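2-hydroxyisobutyryl-CoA synthetase (Aquincola tertiaricarbonis, PDB 6HDY) belongs to the ANL superfamily, pairing an AMP-binding-enzyme domain with a smaller C-terminal domain. Local coordinates at residues A44-A49 with R357-L362; E86-R91 with I303-V308. All blocks are in the same frame, centred on the assembly; numbering follows the deposited sequence.

Contact 1. Residues A44-A49 with R357-L362. With SO4 (sulfate ion), chain E.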
# COMPACT_ATOMS: atom_id res chain seq x y z
N ALA A 44 -18.11 6.03 35.52
CA ALA A 44 -18.76 7.29 35.88
C ALA A 44 -17.75 8.43 35.95
O ALA A 44 -18.10 9.58 35.66
CB ALA A 44 -19.47 7.14 37.22
N GLU A 45 -16.49 8.12 36.33
CA GLU A 45 -15.36 9.05 36.41
C GLU A 45 -14.90 9.41 34.99
O GLU A 45 -14.57 10.57 34.72
CB GLU A 45 -14.18 8.40 37.17
CG GLU A 45 -14.27 8.49 38.69
CD GLU A 45 -13.71 9.76 39.30
OE1 GLU A 45 -14.31 10.25 40.28
OE2 GLU A 45 -12.68 10.28 38.79
N ARG A 46 -14.89 8.41 34.08
CA ARG A 46 -14.48 8.58 32.69
C ARG A 46 -15.54 9.37 31.93
O ARG A 46 -15.17 10.26 31.16
CB ARG A 46 -14.24 7.23 32.00
CG ARG A 46 -13.45 7.37 30.69
CD ARG A 46 -13.55 6.15 29.82
NE ARG A 46 -12.74 5.05 30.33
CZ ARG A 46 -13.23 3.98 30.96
NH1 ARG A 46 -14.53 3.86 31.15
NH2 ARG A 46 -12.42 3.02 31.37
N ASP A 47 -16.84 9.07 32.17
CA ASP A 47 -17.97 9.77 31.56
C ASP A 47 -18.00 11.26 31.90
O ASP A 47 -18.49 12.06 31.10
CB ASP A 47 -19.30 9.09 31.92
CG ASP A 47 -19.66 7.86 31.11
OD1 ASP A 47 -18.85 7.45 30.24
OD2 ASP A 47 -20.76 7.30 31.35
N LYS A 48 -17.44 11.63 33.07
CA LYS A 48 -17.34 13.03 33.49
C LYS A 48 -16.33 13.76 32.61
O LYS A 48 -16.61 14.86 32.12
CB LYS A 48 -16.93 13.14 34.97
CG LYS A 48 -18.10 12.86 35.93
CD LYS A 48 -17.96 13.57 37.28
CE LYS A 48 -19.16 13.30 38.18
NZ LYS A 48 -19.35 14.37 39.19
N ALA A 49 -15.16 13.15 32.41
CA ALA A 49 -14.07 13.69 31.62
C ALA A 49 -14.43 13.67 30.13
O ALA A 49 -14.09 14.62 29.44
CB ALA A 49 -12.79 12.92 31.89
N ARG A 357 -11.23 -4.07 31.89
CA ARG A 357 -11.43 -2.73 31.34
C ARG A 357 -12.89 -2.34 31.59
O ARG A 357 -13.82 -3.13 31.35
CB ARG A 357 -11.05 -2.67 29.85
CG ARG A 357 -9.53 -2.63 29.63
CD ARG A 357 -9.14 -2.77 28.17
NE ARG A 357 -7.69 -2.73 27.98
CZ ARG A 357 -6.89 -3.80 27.93
NH1 ARG A 357 -5.60 -3.66 27.72
NH2 ARG A 357 -7.39 -5.02 28.10
N THR A 358 -13.09 -1.13 32.13
CA THR A 358 -14.42 -0.62 32.50
C THR A 358 -15.13 0.10 31.34
O THR A 358 -15.55 1.25 31.47
CB THR A 358 -14.24 0.30 33.70
OG1 THR A 358 -13.25 1.25 33.34
CG2 THR A 358 -13.83 -0.44 34.99
N TYR A 359 -15.29 -0.60 30.20
CA TYR A 359 -15.90 -0.06 28.98
C TYR A 359 -17.20 -0.80 28.62
O TYR A 359 -17.27 -2.01 28.85
CB TYR A 359 -14.94 -0.27 27.77
CG TYR A 359 -13.69 0.57 27.73
CD1 TYR A 359 -13.74 1.95 27.91
CD2 TYR A 359 -12.46 0.01 27.39
CE1 TYR A 359 -12.60 2.74 27.79
CE2 TYR A 359 -11.31 0.78 27.30
CZ TYR A 359 -11.38 2.15 27.52
OH TYR A 359 -10.24 2.90 27.46
N PRO A 360 -18.16 -0.13 27.89
CA PRO A 360 -19.32 -0.86 27.35
C PRO A 360 -18.80 -1.82 26.28
O PRO A 360 -17.70 -1.62 25.73
CB PRO A 360 -20.18 0.23 26.71
CG PRO A 360 -19.67 1.51 27.29
CD PRO A 360 -18.21 1.28 27.49
N ARG A 361 -19.56 -2.87 26.00
CA ARG A 361 -19.17 -3.93 25.09
C ARG A 361 -20.23 -4.16 24.01
O ARG A 361 -21.42 -3.96 24.24
CB ARG A 361 -18.97 -5.22 25.92
CG ARG A 361 -18.31 -6.39 25.20
CD ARG A 361 -18.08 -7.54 26.16
NE ARG A 361 -17.14 -8.53 25.63
CZ ARG A 361 -16.69 -9.59 26.29
NH1 ARG A 361 -17.10 -9.82 27.54
NH2 ARG A 361 -15.86 -10.44 25.71
N LEU A 362 -19.78 -4.64 22.85
CA LEU A 362 -20.57 -5.12 21.73
C LEU A 362 -20.27 -6.63 21.74
O LEU A 362 -19.33 -7.08 21.07
CB LEU A 362 -20.17 -4.44 20.41
CG LEU A 362 -20.08 -2.90 20.41
CD1 LEU A 362 -19.71 -2.37 19.02
CD2 LEU A 362 -21.37 -2.25 20.89
S SO4 E . -17.55 -12.79 29.19
O1 SO4 E . -17.79 -11.51 29.87
O2 SO4 E . -16.64 -12.62 28.06
O3 SO4 E . -16.94 -13.73 30.13
O4 SO4 E . -18.82 -13.32 28.70
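Arg46 reaches from its helix to the loop at Thr358 and Tyr359, and its guanidinium is used in two ways at once. Its outer end takes hold of Thr358 with both terminal nitrogens: NH1 donates to the carbonyl O of Thr358 at 2.8 Å, and NH2 donates to the side-chain OG1 of the same residue, also at 2.8 Å. Both bonds are moderately bent, and NH1 comes to the carbonyl from above its plane. OG1 of Thr358 lies between its own backbone N and carbonyl carbon (chi1 53°), on the arginine's side, and is also hydrogen-bonded to the backbone O of Met41.

CE1 of Tyr359 sits over one face of the same guanidinium, displaced toward its rim and 3.4 Å from NE of Arg46. The two planes are inclined at 36°, so this is a tilted contact. NE itself bonds to the backbone O of Arg38, while Tyr359 OH bonds to Asp302. Every nitrogen of this buried guanidinium therefore has a hydrogen-bonding partner.

Farther along, Arg361 NH1 binds a sulfate, probably from the crystallisation liquor, through O2 at 2.9 Å. The whole is an end-on, two-nitrogen arginine grip on an inverse gamma turn centred on Thr358, tying helix 43-64 to the loop that leads into strand 361-362.

Contact 2. Residues E86-R91 with I303-V308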
# COMPACT_ATOMS: atom_id res chain seq x y z
N GLU A 86 -26.85 13.47 28.23
CA GLU A 86 -28.25 13.47 27.82
C GLU A 86 -28.54 14.68 26.89
O GLU A 86 -29.35 14.56 25.98
CB GLU A 86 -29.24 13.40 29.02
CG GLU A 86 -28.63 13.32 30.42
CD GLU A 86 -27.78 12.13 30.82
OE1 GLU A 86 -28.17 10.97 30.51
OE2 GLU A 86 -26.74 12.35 31.48
N ASP A 87 -27.85 15.81 27.11
CA ASP A 87 -27.96 17.01 26.26
C ASP A 87 -27.37 16.71 24.88
O ASP A 87 -27.92 17.11 23.87
CB ASP A 87 -27.21 18.20 26.87
CG ASP A 87 -27.91 18.96 27.98
OD1 ASP A 87 -29.16 18.96 28.01
OD2 ASP A 87 -27.21 19.62 28.76
N PHE A 88 -26.23 16.00 24.87
CA PHE A 88 -25.50 15.58 23.68
C PHE A 88 -26.38 14.74 22.74
O PHE A 88 -26.48 15.07 21.56
CB PHE A 88 -24.25 14.78 24.10
CG PHE A 88 -23.19 14.62 23.04
CD1 PHE A 88 -22.48 15.71 22.57
CD2 PHE A 88 -22.88 13.36 22.54
CE1 PHE A 88 -21.50 15.56 21.58
CE2 PHE A 88 -21.87 13.19 21.59
CZ PHE A 88 -21.20 14.30 21.10
N GLU A 89 -27.05 13.69 23.26
CA GLU A 89 -27.88 12.80 22.43
C GLU A 89 -29.14 13.44 21.89
O GLU A 89 -29.57 13.12 20.77
CB GLU A 89 -28.21 11.49 23.15
CG GLU A 89 -29.05 11.65 24.41
CD GLU A 89 -29.13 10.44 25.31
OE1 GLU A 89 -28.86 9.31 24.84
OE2 GLU A 89 -29.50 10.62 26.49
N ALA A 90 -29.74 14.33 22.68
CA ALA A 90 -31.01 14.98 22.36
C ALA A 90 -30.88 16.26 21.53
O ALA A 90 -31.70 16.47 20.64
CB ALA A 90 -31.79 15.25 23.64
N ARG A 91 -29.88 17.10 21.84
CA ARG A 91 -29.71 18.40 21.18
C ARG A 91 -28.83 18.39 19.94
O ARG A 91 -29.10 19.15 19.00
CB ARG A 91 -29.19 19.47 22.17
CG ARG A 91 -30.03 19.64 23.42
CD ARG A 91 -29.35 20.58 24.40
NE ARG A 91 -30.16 20.80 25.60
CZ ARG A 91 -31.11 21.72 25.71
NH1 ARG A 91 -31.80 21.84 26.84
NH2 ARG A 91 -31.38 22.54 24.70
N ILE A 303 -11.23 7.36 23.69
CA ILE A 303 -10.59 7.55 22.38
C ILE A 303 -11.64 8.18 21.43
O ILE A 303 -11.41 9.24 20.88
CB ILE A 303 -9.93 6.24 21.82
CG1 ILE A 303 -8.74 5.79 22.71
CG2 ILE A 303 -9.48 6.46 20.34
CD1 ILE A 303 -8.10 4.42 22.40
N ILE A 304 -12.82 7.53 21.30
CA ILE A 304 -14.00 7.95 20.54
C ILE A 304 -15.20 7.57 21.41
O ILE A 304 -15.28 6.45 21.89
CB ILE A 304 -14.07 7.31 19.11
CG1 ILE A 304 -13.06 7.98 18.15
CG2 ILE A 304 -15.52 7.28 18.51
CD1 ILE A 304 -12.79 7.20 16.89
N TYR A 305 -16.14 8.51 21.57
CA TYR A 305 -17.36 8.29 22.34
C TYR A 305 -18.42 7.58 21.49
O TYR A 305 -18.98 8.17 20.56
CB TYR A 305 -17.85 9.64 22.93
CG TYR A 305 -19.12 9.54 23.74
CD1 TYR A 305 -19.24 8.63 24.79
CD2 TYR A 305 -20.21 10.36 23.46
CE1 TYR A 305 -20.41 8.53 25.54
CE2 TYR A 305 -21.39 10.28 24.21
CZ TYR A 305 -21.48 9.37 25.25
OH TYR A 305 -22.63 9.30 25.99
N THR A 306 -18.66 6.30 21.78
CA THR A 306 -19.66 5.49 21.08
C THR A 306 -21.01 5.56 21.83
O THR A 306 -21.06 5.38 23.06
CB THR A 306 -19.18 4.02 20.91
OG1 THR A 306 -17.96 3.96 20.18
CG2 THR A 306 -20.23 3.12 20.22
N GLU A 307 -22.09 5.78 21.06
CA GLU A 307 -23.47 5.79 21.55
C GLU A 307 -24.27 4.78 20.73
O GLU A 307 -24.27 4.87 19.50
CB GLU A 307 -24.09 7.16 21.35
CG GLU A 307 -23.40 8.32 22.04
CD GLU A 307 -23.97 9.65 21.58
OE1 GLU A 307 -23.54 10.13 20.51
OE2 GLU A 307 -24.92 10.14 22.22
N VAL A 308 -24.95 3.85 21.38
CA VAL A 308 -25.78 2.90 20.63
C VAL A 308 -27.21 3.43 20.75
O VAL A 308 -27.78 3.50 21.84
CB VAL A 308 -25.53 1.42 21.00
CG1 VAL A 308 -26.55 0.49 20.35
CG2 VAL A 308 -24.11 1.02 20.63
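Phe88 projects from its short helix into the angle between Tyr305 and Glu307, two residues of one strand separated by a single position. The CB of Phe88 points toward the strand, and its first torsion (chi1 -163°) sets CG opposite the backbone N, bringing the CD2-CE2 side of the ring into contact. CE2 of Phe88 lies 3.8 Å from CD2 of Tyr305, and it meets the tyrosine at the edge of that ring, near its plane. The ring centroids are 5.9 Å apart and the planes make 51°, an oblique aromatic pairing.

The other neighbour is a carboxylate. Glu307 OE1 approaches CE2 of Phe88 to 3.6 Å, the carboxylate lying oblique to the ring. Its second oxygen, OE2, lies 3.7 Å from CB of Glu89, the residue after Phe88.

The fold here is a helix laid on an antiparallel sheet: helix 85-91 packs against strand 304-310 with the short segment axes 11.3 Å apart and inclined at 63°. Leu54 of helix 43-64 touches both Phe88 and Tyr305, adding a second helix to the apolar side of the contact.

No hydrogen bond joins the two segments, and the acids are balanced from elsewhere. Glu307 OE2 makes a salt bridge with Arg339, and Glu89 OE1 makes one with Arg316. OE1 of Glu89 and OE2 of Glu307 are 4.8 Å apart, a proximity of like charges that these arginines would probably ease.

In the fold
Contact 2 is nested within the chain loop closed by contact 1: helix 43-64 comes first, then helix 85-91, strand 304-310 and finally the loop running into strand 361-362. Their centres are about 13 Å apart, on the same side of the chain's centre, and they touch directly where Leu362 CD2 packs 4.3 Å from Val308 CG2. Helix 43-64 links them further, since it carries the first segment of contact 1 and also packs on contact 2 through Ile50 and Leu54. Together they illustrate how early helices of this chain are fixed to much later parts, one to a loop through polar bonds, the other to a strand chiefly through packing.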